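Local structure of VP1 (Polyomavirus HPyV7, 4PCH) at residues T79-T90 against R260-I271. The protein forms pentamers as the major capsid protein, which probably build the T=7 icosahedral virion shell and serve in attachment to host cells. Residues are numbered along the deposited sequence; the frame is centred on the assembly and turned at random.
Sequences TMIVWEAYRLET and RFFRVHCRQRRI
Glu84 sits between Arg267 and Arg269 where segments 79-90 and 260-271, on neighbouring antiparallel strands, pair in the jelly-roll core of a VP1 subunit, the part of the protein in this chain. Both arginines grip its carboxylate side-on, with NE to OE1 and a terminal nitrogen to OE2, and they arrive from opposite faces of the carboxylate plane. Arg267 NE to Glu84 OE1 is nearly straight (2.9 Å, 178°). Glu84 OE2 also accepts from the backbone N of Gly217, so this buried carboxylate takes five bonds, which probably keep it ionised. CG of Glu84 stands anti to the backbone N (chi1 176°), and the extended chain carries the oxygens out between the two guanidinium groups. Arg267 also lies flat on Tyr86, with centres 4.5 Å apart. CB of His265 packs over the opposite face of that ring.

The backbone register shifts by one between Ala85 and Arg87. At this beta bulge Tyr86 N donates to His265 O, while His265 N donates to Arg87 O. A water joins Tyr86 OH to Cys266 O.

A second charged cluster follows. Glu89 OE1 takes His265 NE2 on its syn lone pair, in the plane of the imidazole, at 2.6 Å. Arg263 NH2 reaches the same oxygen from the anti side at 2.9 Å. Glu89 OE2 is held by Arg87 NH1 and by Thr207. Arg87 lies over one face of the His265 ring, and its NH2 pairs with Glu213 of a neighbouring subunit. Arg263 NE pairs with Glu24.

At the far end Arg260 is anchored by Asp231 through NH2. Thr90 OG1 lies over the centre of the Phe262 ring; it donates to Phe261 O at 2.8 Å and accepts from Arg260 NH1 at 3.0 Å.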
# COMPACT_ATOMS: atom_id res chain seq x y z
N THR B 79 16.73 -39.23 24.47
CA THR B 79 16.27 -37.85 24.42
C THR B 79 17.40 -36.86 24.69
O THR B 79 18.39 -37.19 25.35
CB THR B 79 15.14 -37.58 25.43
OG1 THR B 79 15.70 -37.53 26.74
CG2 THR B 79 14.07 -38.70 25.38
N MET B 80 17.26 -35.66 24.16
CA MET B 80 18.15 -34.60 24.56
C MET B 80 17.44 -33.26 24.65
O MET B 80 16.40 -33.04 24.02
CB MET B 80 19.39 -34.50 23.66
CG MET B 80 19.17 -34.01 22.26
SD MET B 80 20.65 -33.78 21.21
CE MET B 80 21.99 -33.59 22.39
N ILE B 81 18.03 -32.37 25.42
CA ILE B 81 17.57 -30.99 25.53
C ILE B 81 18.36 -30.11 24.56
O ILE B 81 19.59 -30.13 24.56
CB ILE B 81 17.78 -30.45 26.96
CG1 ILE B 81 17.00 -31.29 27.98
CG2 ILE B 81 17.28 -29.02 27.05
CD1 ILE B 81 17.34 -30.96 29.41
N VAL B 82 17.65 -29.31 23.76
CA VAL B 82 18.29 -28.34 22.86
C VAL B 82 17.64 -26.97 23.03
O VAL B 82 16.51 -26.87 23.53
CB VAL B 82 18.15 -28.76 21.37
CG1 VAL B 82 18.80 -30.10 21.11
CG2 VAL B 82 16.68 -28.84 20.95
N TRP B 83 18.35 -25.93 22.60
CA TRP B 83 17.78 -24.60 22.50
C TRP B 83 16.81 -24.54 21.33
O TRP B 83 17.11 -25.01 20.23
CB TRP B 83 18.85 -23.56 22.29
CG TRP B 83 19.73 -23.35 23.48
CD1 TRP B 83 21.07 -23.64 23.57
CD2 TRP B 83 19.37 -22.73 24.72
NE1 TRP B 83 21.54 -23.28 24.80
CE2 TRP B 83 20.52 -22.72 25.52
CE3 TRP B 83 18.17 -22.22 25.23
CZ2 TRP B 83 20.52 -22.21 26.83
CZ3 TRP B 83 18.17 -21.69 26.51
CH2 TRP B 83 19.33 -21.69 27.30
N GLU B 84 15.64 -23.97 21.60
CA GLU B 84 14.59 -23.73 20.61
C GLU B 84 14.35 -22.23 20.46
O GLU B 84 13.99 -21.55 21.45
CB GLU B 84 13.30 -24.43 21.06
CG GLU B 84 12.08 -24.20 20.18
CD GLU B 84 10.77 -24.58 20.86
OE1 GLU B 84 10.79 -24.94 22.07
OE2 GLU B 84 9.71 -24.48 20.20
N ALA B 85 14.55 -21.70 19.26
CA ALA B 85 14.34 -20.29 19.00
C ALA B 85 12.89 -20.12 18.57
O ALA B 85 12.49 -20.66 17.54
CB ALA B 85 15.30 -19.78 17.93
N TYR B 86 12.10 -19.43 19.39
CA TYR B 86 10.65 -19.36 19.20
C TYR B 86 10.15 -17.99 18.73
O TYR B 86 9.00 -17.87 18.33
CB TYR B 86 9.91 -19.80 20.47
CG TYR B 86 10.21 -18.95 21.69
CD1 TYR B 86 11.26 -19.27 22.53
CD2 TYR B 86 9.45 -17.83 21.99
CE1 TYR B 86 11.55 -18.49 23.65
CE2 TYR B 86 9.71 -17.06 23.10
CZ TYR B 86 10.76 -17.37 23.92
OH TYR B 86 10.99 -16.56 25.00
N ARG B 87 11.02 -16.99 18.73
CA ARG B 87 10.61 -15.63 18.38
C ARG B 87 11.85 -14.85 18.05
O ARG B 87 12.91 -15.09 18.62
CB ARG B 87 9.87 -15.01 19.59
CG ARG B 87 9.51 -13.54 19.53
CD ARG B 87 8.41 -13.19 20.55
NE ARG B 87 8.85 -13.15 21.95
CZ ARG B 87 9.50 -12.12 22.51
NH1 ARG B 87 9.82 -11.05 21.81
NH2 ARG B 87 9.84 -12.18 23.79
N LEU B 88 11.73 -13.92 17.10
CA LEU B 88 12.82 -12.98 16.89
C LEU B 88 12.30 -11.58 16.63
O LEU B 88 11.14 -11.40 16.25
CB LEU B 88 13.75 -13.43 15.78
CG LEU B 88 13.32 -13.43 14.32
CD1 LEU B 88 13.27 -12.03 13.71
CD2 LEU B 88 14.24 -14.31 13.50
N GLU B 89 13.18 -10.61 16.83
CA GLU B 89 12.97 -9.25 16.32
C GLU B 89 14.04 -9.02 15.29
O GLU B 89 15.17 -9.42 15.48
CB GLU B 89 13.06 -8.17 17.41
CG GLU B 89 11.93 -8.19 18.43
CD GLU B 89 12.09 -9.29 19.44
OE1 GLU B 89 13.15 -9.34 20.09
OE2 GLU B 89 11.15 -10.12 19.61
N THR B 90 13.71 -8.35 14.19
CA THR B 90 14.74 -7.97 13.22
C THR B 90 14.43 -6.57 12.71
O THR B 90 13.24 -6.21 12.56
CB THR B 90 14.90 -9.01 12.09
OG1 THR B 90 16.00 -8.61 11.23
CG2 THR B 90 13.60 -9.15 11.26
N ARG B 260 21.72 -5.29 9.57
CA ARG B 260 20.42 -5.88 9.95
C ARG B 260 20.55 -6.46 11.34
O ARG B 260 21.34 -7.39 11.56
CB ARG B 260 19.86 -6.93 8.98
CG ARG B 260 18.55 -7.52 9.49
CD ARG B 260 17.83 -8.39 8.48
NE ARG B 260 17.15 -7.58 7.46
CZ ARG B 260 15.93 -7.06 7.60
NH1 ARG B 260 15.23 -7.22 8.72
NH2 ARG B 260 15.39 -6.33 6.62
N PHE B 261 19.77 -5.89 12.26
CA PHE B 261 19.69 -6.31 13.66
C PHE B 261 18.83 -7.56 13.79
O PHE B 261 17.79 -7.64 13.19
CB PHE B 261 19.12 -5.18 14.53
CG PHE B 261 18.89 -5.55 15.97
CD1 PHE B 261 19.94 -5.62 16.86
CD2 PHE B 261 17.60 -5.86 16.43
CE1 PHE B 261 19.75 -5.95 18.18
CE2 PHE B 261 17.41 -6.19 17.76
CZ PHE B 261 18.47 -6.25 18.63
N PHE B 262 19.23 -8.48 14.67
CA PHE B 262 18.40 -9.61 15.08
C PHE B 262 18.49 -9.75 16.59
O PHE B 262 19.57 -9.60 17.15
CB PHE B 262 18.90 -10.94 14.52
CG PHE B 262 18.77 -11.10 13.03
CD1 PHE B 262 19.72 -10.58 12.17
CD2 PHE B 262 17.69 -11.82 12.48
CE1 PHE B 262 19.63 -10.79 10.80
CE2 PHE B 262 17.59 -12.02 11.11
CZ PHE B 262 18.58 -11.51 10.27
N ARG B 263 17.36 -10.02 17.24
CA ARG B 263 17.34 -10.52 18.62
C ARG B 263 16.58 -11.85 18.58
O ARG B 263 15.42 -11.90 18.18
CB ARG B 263 16.62 -9.54 19.57
CG ARG B 263 16.64 -10.01 21.03
CD ARG B 263 15.89 -9.08 21.97
NE ARG B 263 16.33 -7.69 21.94
CZ ARG B 263 15.74 -6.69 21.27
NH1 ARG B 263 16.26 -5.47 21.34
NH2 ARG B 263 14.67 -6.90 20.48
N VAL B 264 17.22 -12.92 19.01
CA VAL B 264 16.62 -14.25 18.90
C VAL B 264 16.33 -14.73 20.31
O VAL B 264 17.24 -14.74 21.17
CB VAL B 264 17.58 -15.24 18.19
CG1 VAL B 264 16.97 -16.63 18.11
CG2 VAL B 264 17.91 -14.77 16.77
N HIS B 265 15.08 -15.13 20.56
CA HIS B 265 14.68 -15.62 21.87
C HIS B 265 14.60 -17.13 21.88
O HIS B 265 13.94 -17.72 21.03
CB HIS B 265 13.32 -15.05 22.23
CG HIS B 265 13.29 -13.57 22.19
ND1 HIS B 265 13.36 -12.80 23.34
CD2 HIS B 265 13.18 -12.70 21.16
CE1 HIS B 265 13.31 -11.52 23.01
NE2 HIS B 265 13.21 -11.44 21.70
N CYS B 266 15.26 -17.73 22.86
CA CYS B 266 15.39 -19.20 22.95
C CYS B 266 14.88 -19.72 24.29
O CYS B 266 14.96 -19.04 25.31
CB CYS B 266 16.84 -19.62 22.82
SG CYS B 266 17.60 -19.13 21.26
N ARG B 267 14.34 -20.93 24.24
CA ARG B 267 13.97 -21.69 25.43
C ARG B 267 14.49 -23.11 25.21
O ARG B 267 15.05 -23.41 24.16
CB ARG B 267 12.44 -21.71 25.66
CG ARG B 267 11.66 -22.39 24.54
CD ARG B 267 10.19 -22.04 24.54
NE ARG B 267 9.53 -22.61 23.36
CZ ARG B 267 8.39 -22.18 22.84
NH1 ARG B 267 7.70 -21.19 23.43
NH2 ARG B 267 7.91 -22.75 21.74
N GLN B 268 14.35 -23.98 26.19
CA GLN B 268 14.81 -25.35 26.05
C GLN B 268 13.67 -26.29 25.71
O GLN B 268 12.57 -26.17 26.26
CB GLN B 268 15.54 -25.78 27.31
CG GLN B 268 16.82 -25.00 27.52
CD GLN B 268 17.60 -25.43 28.76
OE1 GLN B 268 17.27 -26.39 29.46
NE2 GLN B 268 18.69 -24.71 29.01
N ARG B 269 13.98 -27.27 24.88
CA ARG B 269 13.00 -28.24 24.39
C ARG B 269 13.65 -29.61 24.42
O ARG B 269 14.79 -29.77 23.97
CB ARG B 269 12.60 -27.87 22.96
CG ARG B 269 11.65 -28.82 22.24
CD ARG B 269 10.22 -28.73 22.74
NE ARG B 269 9.53 -27.59 22.14
CZ ARG B 269 8.23 -27.52 21.88
NH1 ARG B 269 7.74 -26.43 21.33
NH2 ARG B 269 7.42 -28.53 22.16
N ARG B 270 12.95 -30.61 24.96
CA ARG B 270 13.42 -32.00 24.86
C ARG B 270 12.94 -32.62 23.53
O ARG B 270 11.82 -32.38 23.06
CB ARG B 270 13.05 -32.85 26.10
CG ARG B 270 14.12 -33.93 26.38
CD ARG B 270 13.93 -34.82 27.61
NE ARG B 270 14.66 -34.38 28.81
CZ ARG B 270 15.97 -34.56 29.07
NH1 ARG B 270 16.44 -34.10 30.23
NH2 ARG B 270 16.82 -35.17 28.22
N ILE B 271 13.85 -33.33 22.87
CA ILE B 271 13.53 -34.03 21.62
C ILE B 271 13.96 -35.50 21.77
O ILE B 271 14.84 -35.84 22.57
CB ILE B 271 14.17 -33.33 20.39
CG1 ILE B 271 15.69 -33.38 20.48
CG2 ILE B 271 13.70 -31.88 20.27
CD1 ILE B 271 16.43 -32.70 19.34
O HOH W 1 13.72 -16.51 25.73
O HOH W 2 12.69 -5.87 9.19